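Local coordinates for uncharacterized GST-like proteinprotein (Pseudomonas syringae pv. tomato, PDB 3IC8) that is of uncharacterised function but carries glutathione transferase-like N- and C-terminal domains, so it probably belongs to the glutathione S-transferase superfamily, at residues 280-286 / 297-302; 2-8 / 53-59. One frame throughout, in Å; residues are numbered along the deposited sequence.

Contact 1: 280-286 / 297-302; sequences GREELIL and HVHFPR
The carbonyl oxygen of L286 takes the amide hydrogen of V298 across an N-to-O distance of 2.7 Å, and the CA of H297 adds a C-H...O contact to the same atom. F300 O is held likewise: L284 N lies 2.7 Å from it, and the CA of E283, the residue just before L284, makes a C-H...O contact with it. With the reciprocal bonds F300 N to L284 O and L286 N to V298 O, these make the paired rungs of an antiparallel beta hairpin. I285 and H299 form the non-hydrogen-bonded pair between them, and their side chains lie alongside each other. I285 CG2 sits over one face of the imidazole, 4.1 Å from its centroid, in a CH-pi contact. E283 is extended, with CG anti to the backbone N (chi1 -150°), and this carries its carboxylate back to the ring, where OE2 accepts from H299 ND1 at 2.8 Å. The donor comes from above the carboxylate plane, 49° out of it. Because H299 NE2 also bonds to D61, the imidazole is fixed at both nitrogens, and the two acidic partners would probably stabilise its protonated form. Past the strands, R302 NE makes a weak bond to G280 O at 3.0 Å, L284 CD2 rests over one face of the guanidinium, and NH2 forms a salt bridge with D250. On the face of the sheet opposite I285 and H299, L284 and F300 both pack on I262 of strand 259-264. In the sheet, strand 284-290 is flanked by antiparallel strand 272-279, while strand 296-300 runs parallel to strand 61-63, whose Y63 stacks on H299.

Contact 2: 2-8 / 53-59; sequences SELILHH and TPVLQIG
H7 and Q57 meet through complementary first torsions: the imidazole CG lies beside the backbone N (chi1 -66°), whereas Q57 CG is anti to its own N (chi1 171°) and the chain runs on extended. H7 NE2 therefore reaches Q57 OE1 at 2.9 Å, with a nearly straight N-H...O angle of 165° and the oxygen in the ring plane. The other end of the amide is also held, as Q57 NE2 donates to G59 O at 3.0 Å and to A231 O, fixing its rotation. I5 CD1 lies alongside, 3.6 Å from Q57 OE1. Beneath these side chains, I5 pairs with Q57 and H7 with V55 as hydrogen-bonded antiparallel pairs. Strands 4-8 and 55-58 belong to the thioredoxin-like domain of the glutathione transferase fold. P54, which follows a cis peptide bond, occupies the position of that fold's characteristic cis-proline; in related transferases the backbone of the residue before it binds glutathione, and T53 may do likewise. On the opposite face of the sheet from Q57, L6 CD1 packs against P54 CB at 3.9 Å. L4 CD1 touches I58 CD1 at 3.8 Å, and a water bonded to S2 N, E3 O and G59 N links the two segments there.

In the fold
From the N terminus, contact 2 is made first: residues 2-8 lead into helix 16-25, strand 28-33 and helix 41-47 before 53-59 returns antiparallel, closing a loop of 44 residues within the thioredoxin-like domain. The chain then passes through strand 61-63, the helical C-terminal domain and strands 259-264 and 272-279 before contact 1 closes the much shorter beta hairpin of strands 284-290 and 296-300. The two contacts are in series, neither nested nor crossed. Their centres lie 16 Å apart and they do not touch, yet both belong to one mixed sheet. Strand 61-63 stands between strands 55-58 and 296-300, joining the N-terminal domain to the C-terminal beta hairpin.

Contact 1: 280-286 / 297-302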
# COMPACT_ATOMS: atom_id res chain seq x y z
N GLY A 280 33.33 28.41 9.57
CA GLY A 280 32.12 28.96 9.01
C GLY A 280 30.97 28.81 9.95
O GLY A 280 31.11 28.27 11.00
N ARG A 281 29.83 29.34 9.56
CA ARG A 281 28.63 29.31 10.37
C ARG A 281 28.11 27.90 10.62
O ARG A 281 27.70 27.57 11.70
CB ARG A 281 27.55 30.09 9.66
CG ARG A 281 27.65 31.55 9.79
CD ARG A 281 26.90 32.23 8.67
NE ARG A 281 27.17 33.66 8.58
CZ ARG A 281 28.32 34.18 8.16
NH1 ARG A 281 29.32 33.41 7.79
NH2 ARG A 281 28.45 35.49 8.11
N GLU A 282 28.15 27.10 9.59
CA GLU A 282 27.75 25.73 9.66
C GLU A 282 28.89 24.76 9.67
O GLU A 282 28.68 23.60 9.89
CB GLU A 282 26.89 25.43 8.45
CG GLU A 282 25.62 26.20 8.42
CD GLU A 282 24.59 25.70 9.41
OE1 GLU A 282 24.64 24.55 9.81
OE2 GLU A 282 23.71 26.48 9.79
N GLU A 283 30.11 25.21 9.41
CA GLU A 283 31.17 24.27 9.11
C GLU A 283 32.58 24.58 9.57
O GLU A 283 33.01 25.69 9.57
CB GLU A 283 31.20 24.09 7.60
CG GLU A 283 31.66 22.77 7.14
CD GLU A 283 31.59 22.65 5.66
OE1 GLU A 283 31.49 23.66 4.97
OE2 GLU A 283 31.63 21.54 5.17
N LEU A 284 33.31 23.54 9.90
CA LEU A 284 34.73 23.60 10.05
C LEU A 284 35.39 22.59 9.14
O LEU A 284 34.99 21.46 9.09
CB LEU A 284 35.13 23.32 11.48
CG LEU A 284 34.47 24.12 12.58
CD1 LEU A 284 34.34 23.29 13.77
CD2 LEU A 284 35.28 25.27 12.87
N ILE A 285 36.43 22.99 8.43
CA ILE A 285 37.13 22.10 7.54
C ILE A 285 38.58 21.88 7.92
O ILE A 285 39.32 22.79 8.14
CB ILE A 285 37.08 22.59 6.14
CG1 ILE A 285 35.68 23.02 5.81
CG2 ILE A 285 37.42 21.51 5.21
CD1 ILE A 285 35.45 23.15 4.40
N LEU A 286 39.00 20.65 7.92
CA LEU A 286 40.31 20.41 8.35
C LEU A 286 41.03 19.52 7.36
O LEU A 286 40.46 18.62 6.80
CB LEU A 286 40.23 19.91 9.78
CG LEU A 286 41.20 18.99 10.43
CD1 LEU A 286 40.65 18.60 11.75
CD2 LEU A 286 41.31 17.82 9.53
N HIS A 297 40.19 16.45 3.13
CA HIS A 297 39.52 17.49 3.87
C HIS A 297 38.41 16.84 4.66
O HIS A 297 37.62 16.12 4.11
CB HIS A 297 38.89 18.49 2.93
CG HIS A 297 39.81 19.57 2.48
ND1 HIS A 297 41.17 19.54 2.67
CD2 HIS A 297 39.56 20.72 1.82
CE1 HIS A 297 41.71 20.62 2.16
NE2 HIS A 297 40.75 21.35 1.64
N VAL A 298 38.34 17.13 5.95
CA VAL A 298 37.33 16.59 6.83
C VAL A 298 36.44 17.68 7.39
O VAL A 298 36.90 18.65 7.91
CB VAL A 298 37.96 15.80 7.94
CG1 VAL A 298 36.95 15.08 8.74
CG2 VAL A 298 38.90 14.85 7.39
N HIS A 299 35.14 17.51 7.27
CA HIS A 299 34.20 18.54 7.63
C HIS A 299 33.38 18.22 8.86
O HIS A 299 32.84 17.16 8.98
CB HIS A 299 33.27 18.84 6.48
CG HIS A 299 33.93 18.91 5.16
ND1 HIS A 299 33.79 19.99 4.32
CD2 HIS A 299 34.68 18.02 4.49
CE1 HIS A 299 34.46 19.77 3.22
NE2 HIS A 299 35.01 18.58 3.29
N PHE A 300 33.31 19.18 9.76
CA PHE A 300 32.60 19.06 11.01
C PHE A 300 31.71 20.23 11.19
O PHE A 300 32.03 21.30 10.80
CB PHE A 300 33.55 19.08 12.17
CG PHE A 300 34.49 17.97 12.21
CD1 PHE A 300 34.12 16.77 12.70
CD2 PHE A 300 35.77 18.13 11.79
CE1 PHE A 300 35.00 15.77 12.75
CE2 PHE A 300 36.63 17.13 11.84
CZ PHE A 300 36.25 15.95 12.33
N PRO A 301 30.59 20.03 11.83
CA PRO A 301 29.71 21.11 12.23
C PRO A 301 30.22 21.85 13.45
O PRO A 301 30.97 21.30 14.20
CB PRO A 301 28.44 20.37 12.58
CG PRO A 301 28.84 19.06 12.89
CD PRO A 301 30.01 18.73 12.14
N ARG A 302 29.80 23.07 13.65
CA ARG A 302 30.11 23.71 14.90
C ARG A 302 29.46 22.98 16.05
O ARG A 302 30.06 22.80 17.08
CB ARG A 302 29.70 25.17 14.90
CG ARG A 302 30.35 26.03 13.88
CD ARG A 302 30.31 27.44 14.33
NE ARG A 302 31.50 28.19 13.99
CZ ARG A 302 32.65 28.14 14.64
NH1 ARG A 302 32.81 27.37 15.67
NH2 ARG A 302 33.66 28.87 14.23

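Contact 2: 2-8 / 53-59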
# COMPACT_ATOMS: atom_id res chain seq x y z
N SER A 2 33.57 11.68 -7.17
CA SER A 2 32.36 12.34 -7.62
C SER A 2 31.08 11.70 -7.08
O SER A 2 30.06 12.34 -6.94
CB SER A 2 32.33 12.39 -9.14
OG SER A 2 31.13 12.96 -9.61
N GLU A 3 31.13 10.41 -6.83
CA GLU A 3 30.00 9.67 -6.31
C GLU A 3 29.75 9.97 -4.86
O GLU A 3 30.65 10.28 -4.15
CB GLU A 3 30.24 8.18 -6.45
CG GLU A 3 30.09 7.63 -7.81
CD GLU A 3 30.89 6.39 -8.01
OE1 GLU A 3 32.06 6.38 -7.63
OE2 GLU A 3 30.35 5.42 -8.53
N LEU A 4 28.51 9.86 -4.43
CA LEU A 4 28.23 9.92 -3.02
C LEU A 4 28.60 8.60 -2.44
O LEU A 4 28.22 7.59 -2.94
CB LEU A 4 26.76 10.13 -2.79
CG LEU A 4 26.18 11.51 -2.67
CD1 LEU A 4 26.94 12.51 -3.44
CD2 LEU A 4 24.79 11.47 -3.11
N ILE A 5 29.35 8.61 -1.36
CA ILE A 5 29.71 7.38 -0.71
C ILE A 5 29.26 7.36 0.72
O ILE A 5 29.57 8.23 1.47
CB ILE A 5 31.22 7.16 -0.78
CG1 ILE A 5 31.66 7.07 -2.23
CG2 ILE A 5 31.57 5.93 -0.10
CD1 ILE A 5 33.12 6.98 -2.40
N LEU A 6 28.52 6.36 1.10
CA LEU A 6 28.15 6.21 2.48
C LEU A 6 28.88 5.05 3.14
O LEU A 6 28.86 3.95 2.68
CB LEU A 6 26.65 6.04 2.61
CG LEU A 6 26.08 6.13 4.01
CD1 LEU A 6 26.11 7.55 4.45
CD2 LEU A 6 24.71 5.60 4.05
N HIS A 7 29.55 5.35 4.24
CA HIS A 7 30.21 4.36 5.04
C HIS A 7 29.30 4.08 6.22
O HIS A 7 29.05 4.93 7.03
CB HIS A 7 31.51 4.92 5.57
CG HIS A 7 32.52 5.21 4.51
ND1 HIS A 7 33.57 4.38 4.26
CD2 HIS A 7 32.65 6.24 3.66
CE1 HIS A 7 34.30 4.87 3.29
NE2 HIS A 7 33.76 6.01 2.91
N HIS A 8 28.79 2.87 6.31
CA HIS A 8 27.83 2.54 7.34
C HIS A 8 27.76 1.08 7.67
O HIS A 8 28.33 0.27 7.01
CB HIS A 8 26.46 3.04 6.96
CG HIS A 8 25.83 2.28 5.85
ND1 HIS A 8 26.44 2.11 4.63
CD2 HIS A 8 24.64 1.66 5.76
CE1 HIS A 8 25.66 1.40 3.85
NE2 HIS A 8 24.56 1.13 4.50
N THR A 53 29.50 6.71 12.69
CA THR A 53 29.03 6.60 11.35
C THR A 53 27.56 6.57 11.51
O THR A 53 27.09 6.39 12.58
CB THR A 53 29.52 5.33 10.73
OG1 THR A 53 29.21 4.24 11.58
CG2 THR A 53 30.98 5.38 10.59
N PRO A 54 26.80 6.82 10.46
CA PRO A 54 27.29 6.89 9.10
C PRO A 54 28.10 8.12 8.73
O PRO A 54 27.94 9.15 9.31
CB PRO A 54 26.02 6.84 8.30
CG PRO A 54 25.09 6.24 9.14
CD PRO A 54 25.35 6.72 10.47
N VAL A 55 28.96 7.95 7.75
CA VAL A 55 29.84 8.98 7.29
C VAL A 55 29.73 9.15 5.79
O VAL A 55 29.60 8.20 5.08
CB VAL A 55 31.26 8.68 7.70
CG1 VAL A 55 32.23 9.36 6.84
CG2 VAL A 55 31.47 9.09 9.09
N LEU A 56 29.77 10.38 5.33
CA LEU A 56 29.61 10.66 3.92
C LEU A 56 30.91 11.04 3.20
O LEU A 56 31.58 11.96 3.58
CB LEU A 56 28.60 11.77 3.75
CG LEU A 56 27.77 11.91 2.49
CD1 LEU A 56 27.77 13.30 2.03
CD2 LEU A 56 28.20 11.02 1.41
N GLN A 57 31.25 10.30 2.17
CA GLN A 57 32.42 10.61 1.39
C GLN A 57 32.07 11.03 -0.01
O GLN A 57 31.36 10.35 -0.70
CB GLN A 57 33.35 9.41 1.33
CG GLN A 57 34.48 9.57 0.37
CD GLN A 57 35.35 8.35 0.27
OE1 GLN A 57 34.99 7.29 0.68
NE2 GLN A 57 36.51 8.53 -0.28
N ILE A 58 32.60 12.17 -0.41
CA ILE A 58 32.64 12.56 -1.79
C ILE A 58 34.07 12.92 -2.16
O ILE A 58 34.56 13.95 -1.78
CB ILE A 58 31.75 13.74 -1.99
CG1 ILE A 58 30.34 13.34 -1.61
CG2 ILE A 58 31.75 14.16 -3.38
CD1 ILE A 58 29.49 14.44 -1.31
N GLY A 59 34.73 12.05 -2.90
CA GLY A 59 36.12 12.23 -3.22
C GLY A 59 37.04 12.24 -2.04
O GLY A 59 37.13 11.31 -1.30
O HOH W 1 33.36 10.16 -4.46